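Local coordinates for protein CpuTA1 (Curtobacterium pusillum, PDB 5K3W) that belongs to the class IV aminotransferase family and binds pyridoxal-5'-phosphate, at residues E259-W267 and I278-P287. Residues are numbered along the deposited sequence; the frame is centred on the assembly and turned at random.
Sequences ELRDAEALW and ITALDDREYP
Asp282 OD2 is gripped by two nitrogens of the Arg261 guanidinium and by the hydroxyl of Thr153. The NH1 bond of this salt bridge is short, 2.6 Å from Arg261 NH1 to Asp282 OD2, and uses the anti lone pair of the carboxylate. The Arg261 NH2 bond to the same oxygen is weak. The guanidinium and carboxylate planes stand 34° apart. A bend at chi2 (-92°) carries the Arg261 chain from the end of helix 257-261 to the type I' turn of the hairpin 280-285.

Tyr286 OH donates to Arg261 O, at the end of the helix, at 2.7 Å. The donor comes in from beside the C=O bond, at a C=O...donor angle of 106°, tilted out of the carbonyl plane. Water 1, in the ring plane at its edge, accepts from Arg261 NH1 and donates to Tyr286 OH and Leu281 O. Leu266 CD1 sits over one ring face, offset toward the rim.

On that same side of the ring, Leu281 CD2 meets Leu266 CD1 at 3.9 Å and Leu260 CD2 at 4.0 Å. Leu266 and Leu260 each cross Leu281 at about a right angle. Ile278 CD1 packs on Leu266 CB at 3.6 Å. Val215 of strand 212-217 and Ile197 of strand 195-199 extend this apolar core.

Strands 265-270 and 274-278 pair antiparallel here through Ile278 N to Leu266 O, 2.9 Å. Past that bond the chain turns a corner at Thr279 and joins another sheet beside strand 149-155. Water 2 accepts from Leu266 N and lies within hydrogen-bonding distance of Ile278 O and Pro287 O.

The contact thus joins two sheets and a helix end. Around its apolar centre, Tyr286 OH both donates and accepts, and Arg261 and Thr153 share Asp282 OD2, so these polar groups have partners.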
ATOM      1  N   GLU A 259       7.942  22.730 -17.968  1.00 31.23           N
ATOM      2  CA  GLU A 259       8.287  23.863 -17.117  1.00 34.84           C
ATOM      3  C   GLU A 259       9.283  23.457 -16.036  1.00 32.71           C
ATOM      4  O   GLU A 259      10.196  24.219 -15.698  1.00 33.36           O
ATOM      5  CB  GLU A 259       7.023  24.456 -16.493  1.00 33.79           C
ATOM      6  CG  GLU A 259       7.311  25.631 -15.570  1.00 38.26           C
ATOM      7  CD  GLU A 259       6.053  26.283 -15.006  1.00 52.13           C
ATOM      8  OE1 GLU A 259       6.141  26.893 -13.917  1.00 50.95           O
ATOM      9  OE2 GLU A 259       4.983  26.186 -15.646  1.00 46.68           O
ATOM     10  N   LEU A 260       9.136  22.250 -15.498  1.00 34.67           N
ATOM     11  CA  LEU A 260      10.041  21.770 -14.454  1.00 34.14           C
ATOM     12  C   LEU A 260      11.501  21.759 -14.918  1.00 37.13           C
ATOM     13  O   LEU A 260      12.409  22.088 -14.145  1.00 36.96           O
ATOM     14  CB  LEU A 260       9.588  20.378 -14.030  1.00 26.62           C
ATOM     15  CG  LEU A 260      10.083  19.675 -12.784  1.00 29.55           C
ATOM     16  CD1 LEU A 260       9.476  20.326 -11.567  1.00 21.03           C
ATOM     17  CD2 LEU A 260       9.680  18.199 -12.895  1.00 22.07           C
ATOM     18  N   ARG A 261      11.747  21.365 -16.176  1.00 35.93           N
ATOM     19  CA  ARG A 261      13.104  21.354 -16.718  1.00 34.64           C
ATOM     20  C   ARG A 261      13.695  22.749 -16.806  1.00 33.21           C
ATOM     21  O   ARG A 261      14.907  22.916 -16.642  1.00 34.48           O
ATOM     22  CB  ARG A 261      13.120  20.737 -18.116  1.00 41.78           C
ATOM     23  CG  ARG A 261      12.268  19.519 -18.268  1.00 44.36           C
ATOM     24  CD  ARG A 261      13.068  18.268 -18.006  1.00 58.75           C
ATOM     25  NE  ARG A 261      12.232  17.073 -18.061  1.00 61.13           N
ATOM     26  CZ  ARG A 261      12.625  15.874 -17.646  1.00 54.81           C
ATOM     27  NH1 ARG A 261      13.842  15.716 -17.140  1.00 38.12           N
ATOM     28  NH2 ARG A 261      11.798  14.837 -17.727  1.00 56.62           N
ATOM     29  N   ASP A 262      12.872  23.750 -17.114  1.00 32.00           N
ATOM     30  CA  ASP A 262      13.335  25.115 -17.320  1.00 29.94           C
ATOM     31  C   ASP A 262      13.463  25.902 -16.027  1.00 30.08           C
ATOM     32  O   ASP A 262      13.715  27.108 -16.081  1.00 34.85           O
ATOM     33  CB  ASP A 262      12.394  25.861 -18.268  1.00 37.23           C
ATOM     34  CG  ASP A 262      12.237  25.159 -19.608  1.00 45.02           C
ATOM     35  OD1 ASP A 262      13.217  24.545 -20.093  1.00 40.73           O
ATOM     36  OD2 ASP A 262      11.127  25.226 -20.178  1.00 51.11           O
ATOM     37  N   ALA A 263      13.297  25.258 -14.878  1.00 21.45           N
ATOM     38  CA  ALA A 263      13.349  25.969 -13.611  1.00 30.60           C
ATOM     39  C   ALA A 263      14.774  26.412 -13.292  1.00 33.03           C
ATOM     40  O   ALA A 263      15.753  25.806 -13.736  1.00 34.09           O
ATOM     41  CB  ALA A 263      12.814  25.087 -12.487  1.00 25.14           C
ATOM     42  N   GLU A 264      14.888  27.485 -12.511  1.00 29.51           N
ATOM     43  CA  GLU A 264      16.214  27.953 -12.126  1.00 30.39           C
ATOM     44  C   GLU A 264      16.781  27.144 -10.971  1.00 27.06           C
ATOM     45  O   GLU A 264      17.988  26.895 -10.925  1.00 33.75           O
ATOM     46  CB  GLU A 264      16.169  29.433 -11.759  1.00 29.22           C
ATOM     47  CG  GLU A 264      16.259  30.340 -12.962  1.00 44.50           C
ATOM     48  CD  GLU A 264      15.403  31.572 -12.820  1.00 47.12           C
ATOM     49  OE1 GLU A 264      15.339  32.133 -11.700  1.00 49.77           O
ATOM     50  OE2 GLU A 264      14.779  31.966 -13.833  1.00 50.73           O
ATOM     51  N   ALA A 265      15.938  26.747 -10.021  1.00 33.57           N
ATOM     52  CA  ALA A 265      16.365  25.876  -8.933  1.00 30.69           C
ATOM     53  C   ALA A 265      15.180  25.026  -8.511  1.00 23.89           C
ATOM     54  O   ALA A 265      14.025  25.384  -8.757  1.00 25.13           O
ATOM     55  CB  ALA A 265      16.920  26.667  -7.741  1.00 24.03           C
ATOM     56  N   LEU A 266      15.483  23.887  -7.881  1.00 23.20           N
ATOM     57  CA  LEU A 266      14.474  22.943  -7.418  1.00 21.83           C
ATOM     58  C   LEU A 266      14.840  22.426  -6.036  1.00 22.58           C
ATOM     59  O   LEU A 266      16.017  22.217  -5.728  1.00 17.42           O
ATOM     60  CB  LEU A 266      14.338  21.744  -8.357  1.00 15.69           C
ATOM     61  CG  LEU A 266      14.000  22.025  -9.810  1.00 21.45           C
ATOM     62  CD1 LEU A 266      14.153  20.747 -10.600  1.00 24.79           C
ATOM     63  CD2 LEU A 266      12.581  22.546  -9.924  1.00 20.45           C
ATOM     64  N   TRP A 267      13.807  22.183  -5.221  1.00 24.97           N
ATOM     65  CA  TRP A 267      13.948  21.490  -3.945  1.00 23.47           C
ATOM     66  C   TRP A 267      12.872  20.422  -3.810  1.00 20.87           C
ATOM     67  O   TRP A 267      11.749  20.582  -4.296  1.00 18.05           O
ATOM     68  CB  TRP A 267      13.830  22.437  -2.729  1.00 21.49           C
ATOM     69  CG  TRP A 267      14.820  23.550  -2.684  1.00 23.17           C
ATOM     70  CD1 TRP A 267      15.973  23.596  -1.954  1.00 24.56           C
ATOM     71  CD2 TRP A 267      14.736  24.798  -3.383  1.00 22.33           C
ATOM     72  NE1 TRP A 267      16.607  24.796  -2.151  1.00 28.01           N
ATOM     73  CE2 TRP A 267      15.868  25.554  -3.023  1.00 25.75           C
ATOM     74  CE3 TRP A 267      13.803  25.356  -4.266  1.00 24.50           C
ATOM     75  CZ2 TRP A 267      16.106  26.836  -3.532  1.00 25.69           C
ATOM     76  CZ3 TRP A 267      14.030  26.627  -4.760  1.00 23.47           C
ATOM     77  CH2 TRP A 267      15.176  27.352  -4.397  1.00 26.59           C
ATOM     78  N   ILE A 278      18.133  20.244  -5.321  1.00 19.11           N
ATOM     79  CA  ILE A 278      18.351  19.305  -6.421  1.00 24.03           C
ATOM     80  C   ILE A 278      19.523  19.783  -7.271  1.00 20.26           C
ATOM     81  O   ILE A 278      19.484  20.876  -7.843  1.00 21.08           O
ATOM     82  CB  ILE A 278      17.083  19.144  -7.276  1.00 19.92           C
ATOM     83  CG1 ILE A 278      15.941  18.548  -6.432  1.00 17.85           C
ATOM     84  CG2 ILE A 278      17.394  18.280  -8.491  1.00 18.23           C
ATOM     85  CD1 ILE A 278      14.613  18.406  -7.146  1.00 13.23           C
ATOM     86  N   THR A 279      20.563  18.959  -7.355  1.00 21.38           N
ATOM     87  CA  THR A 279      21.729  19.258  -8.175  1.00 20.97           C
ATOM     88  C   THR A 279      21.570  18.779  -9.609  1.00 28.09           C
ATOM     89  O   THR A 279      22.169  19.358 -10.523  1.00 29.87           O
ATOM     90  CB  THR A 279      22.986  18.605  -7.584  1.00 26.93           C
ATOM     91  OG1 THR A 279      22.797  17.183  -7.522  1.00 27.24           O
ATOM     92  CG2 THR A 279      23.261  19.121  -6.201  1.00 24.97           C
ATOM     93  N   ALA A 280      20.798  17.720  -9.828  1.00 24.66           N
ATOM     94  CA  ALA A 280      20.579  17.205 -11.169  1.00 22.44           C
ATOM     95  C   ALA A 280      19.186  16.593 -11.241  1.00 24.12           C
ATOM     96  O   ALA A 280      18.720  15.949 -10.296  1.00 26.23           O
ATOM     97  CB  ALA A 280      21.656  16.178 -11.559  1.00 18.91           C
ATOM     98  N   LEU A 281      18.518  16.815 -12.360  1.00 27.58           N
ATOM     99  CA  LEU A 281      17.221  16.208 -12.620  1.00 29.22           C
ATOM    100  C   LEU A 281      17.342  15.497 -13.959  1.00 32.71           C
ATOM    101  O   LEU A 281      17.528  16.144 -14.994  1.00 32.76           O
ATOM    102  CB  LEU A 281      16.106  17.251 -12.638  1.00 22.73           C
ATOM    103  CG  LEU A 281      14.707  16.667 -12.853  1.00 30.72           C
ATOM    104  CD1 LEU A 281      14.366  15.745 -11.690  1.00 26.53           C
ATOM    105  CD2 LEU A 281      13.629  17.760 -13.048  1.00 18.00           C
ATOM    106  N   ASP A 282      17.273  14.170 -13.932  1.00 29.41           N
ATOM    107  CA  ASP A 282      17.473  13.372 -15.133  1.00 31.00           C
ATOM    108  C   ASP A 282      18.785  13.744 -15.816  1.00 34.05           C
ATOM    109  O   ASP A 282      18.865  13.881 -17.037  1.00 39.05           O
ATOM    110  CB  ASP A 282      16.294  13.529 -16.086  1.00 21.13           C
ATOM    111  CG  ASP A 282      15.015  12.944 -15.529  1.00 35.75           C
ATOM    112  OD1 ASP A 282      15.081  11.928 -14.790  1.00 28.77           O
ATOM    113  OD2 ASP A 282      13.940  13.502 -15.837  1.00 33.58           O
ATOM    114  N   ASP A 283      19.826  13.935 -15.016  1.00 31.37           N
ATOM    115  CA  ASP A 283      21.181  14.201 -15.492  1.00 44.65           C
ATOM    116  C   ASP A 283      21.364  15.576 -16.138  1.00 44.37           C
ATOM    117  O   ASP A 283      22.488  15.899 -16.546  1.00 45.25           O
ATOM    118  CB  ASP A 283      21.654  13.125 -16.475  1.00 49.42           C
ATOM    119  CG  ASP A 283      21.763  11.758 -15.821  1.00 61.17           C
ATOM    120  OD1 ASP A 283      22.364  11.668 -14.723  1.00 45.81           O
ATOM    121  OD2 ASP A 283      21.230  10.779 -16.396  1.00 62.40           O
ATOM    122  N   ARG A 284      20.315  16.396 -16.249  1.00 32.26           N
ATOM    123  CA  ARG A 284      20.520  17.818 -16.473  1.00 25.21           C
ATOM    124  C   ARG A 284      20.929  18.454 -15.151  1.00 25.92           C
ATOM    125  O   ARG A 284      20.311  18.187 -14.117  1.00 22.95           O
ATOM    126  CB  ARG A 284      19.260  18.482 -17.030  1.00 25.05           C
ATOM    127  CG  ARG A 284      19.282  20.007 -16.895  1.00 30.24           C
ATOM    128  CD  ARG A 284      18.135  20.700 -17.650  1.00 34.81           C
ATOM    129  NE  ARG A 284      18.383  20.768 -19.089  1.00 31.36           N
ATOM    130  CZ  ARG A 284      17.772  19.999 -19.985  1.00 54.28           C
ATOM    131  NH1 ARG A 284      18.067  20.125 -21.277  1.00 39.58           N
ATOM    132  NH2 ARG A 284      16.857  19.111 -19.586  1.00 48.19           N
ATOM    133  N   GLU A 285      21.989  19.265 -15.177  1.00 27.10           N
ATOM    134  CA  GLU A 285      22.486  19.917 -13.970  1.00 20.40           C
ATOM    135  C   GLU A 285      21.655  21.142 -13.630  1.00 24.34           C
ATOM    136  O   GLU A 285      21.168  21.855 -14.511  1.00 23.55           O
ATOM    137  CB  GLU A 285      23.938  20.360 -14.120  1.00 24.88           C
ATOM    138  CG  GLU A 285      24.786  19.454 -14.991  1.00 45.00           C
ATOM    139  CD  GLU A 285      25.679  18.543 -14.183  1.00 38.00           C
ATOM    140  OE1 GLU A 285      25.396  18.326 -12.985  1.00 41.67           O
ATOM    141  OE2 GLU A 285      26.674  18.061 -14.749  1.00 33.15           O
ATOM    142  N   TYR A 286      21.528  21.394 -12.334  1.00 23.80           N
ATOM    143  CA  TYR A 286      20.850  22.554 -11.801  1.00 21.38           C
ATOM    144  C   TYR A 286      21.731  23.201 -10.743  1.00 31.59           C
ATOM    145  O   TYR A 286      22.347  22.496  -9.929  1.00 30.71           O
ATOM    146  CB  TYR A 286      19.491  22.162 -11.201  1.00 24.90           C
ATOM    147  CG  TYR A 286      18.482  21.786 -12.260  1.00 20.08           C
ATOM    148  CD1 TYR A 286      18.524  20.546 -12.873  1.00 22.31           C
ATOM    149  CD2 TYR A 286      17.513  22.691 -12.676  1.00 19.58           C
ATOM    150  CE1 TYR A 286      17.620  20.204 -13.860  1.00 26.21           C
ATOM    151  CE2 TYR A 286      16.604  22.357 -13.655  1.00 23.27           C
ATOM    152  CZ  TYR A 286      16.666  21.110 -14.244  1.00 22.76           C
ATOM    153  OH  TYR A 286      15.775  20.768 -15.224  1.00 27.30           O
ATOM    154  N   PRO A 287      21.821  24.528 -10.729  1.00 24.47           N
ATOM    155  CA  PRO A 287      22.639  25.192  -9.710  1.00 25.71           C
ATOM    156  C   PRO A 287      21.962  25.135  -8.347  1.00 27.15           C
ATOM    157  O   PRO A 287      20.735  25.155  -8.232  1.00 27.83           O
ATOM    158  CB  PRO A 287      22.749  26.630 -10.230  1.00 22.42           C
ATOM    159  CG  PRO A 287      21.504  26.831 -11.033  1.00 25.84           C
ATOM    160  CD  PRO A 287      21.099  25.488 -11.585  1.00 26.21           C
TER
HETATM  161  O   HOH W   1      15.740  17.899 -16.377  1.00 33.33           O
HETATM  162  O   HOH W   2      18.427  23.358  -7.837  1.00 20.85           O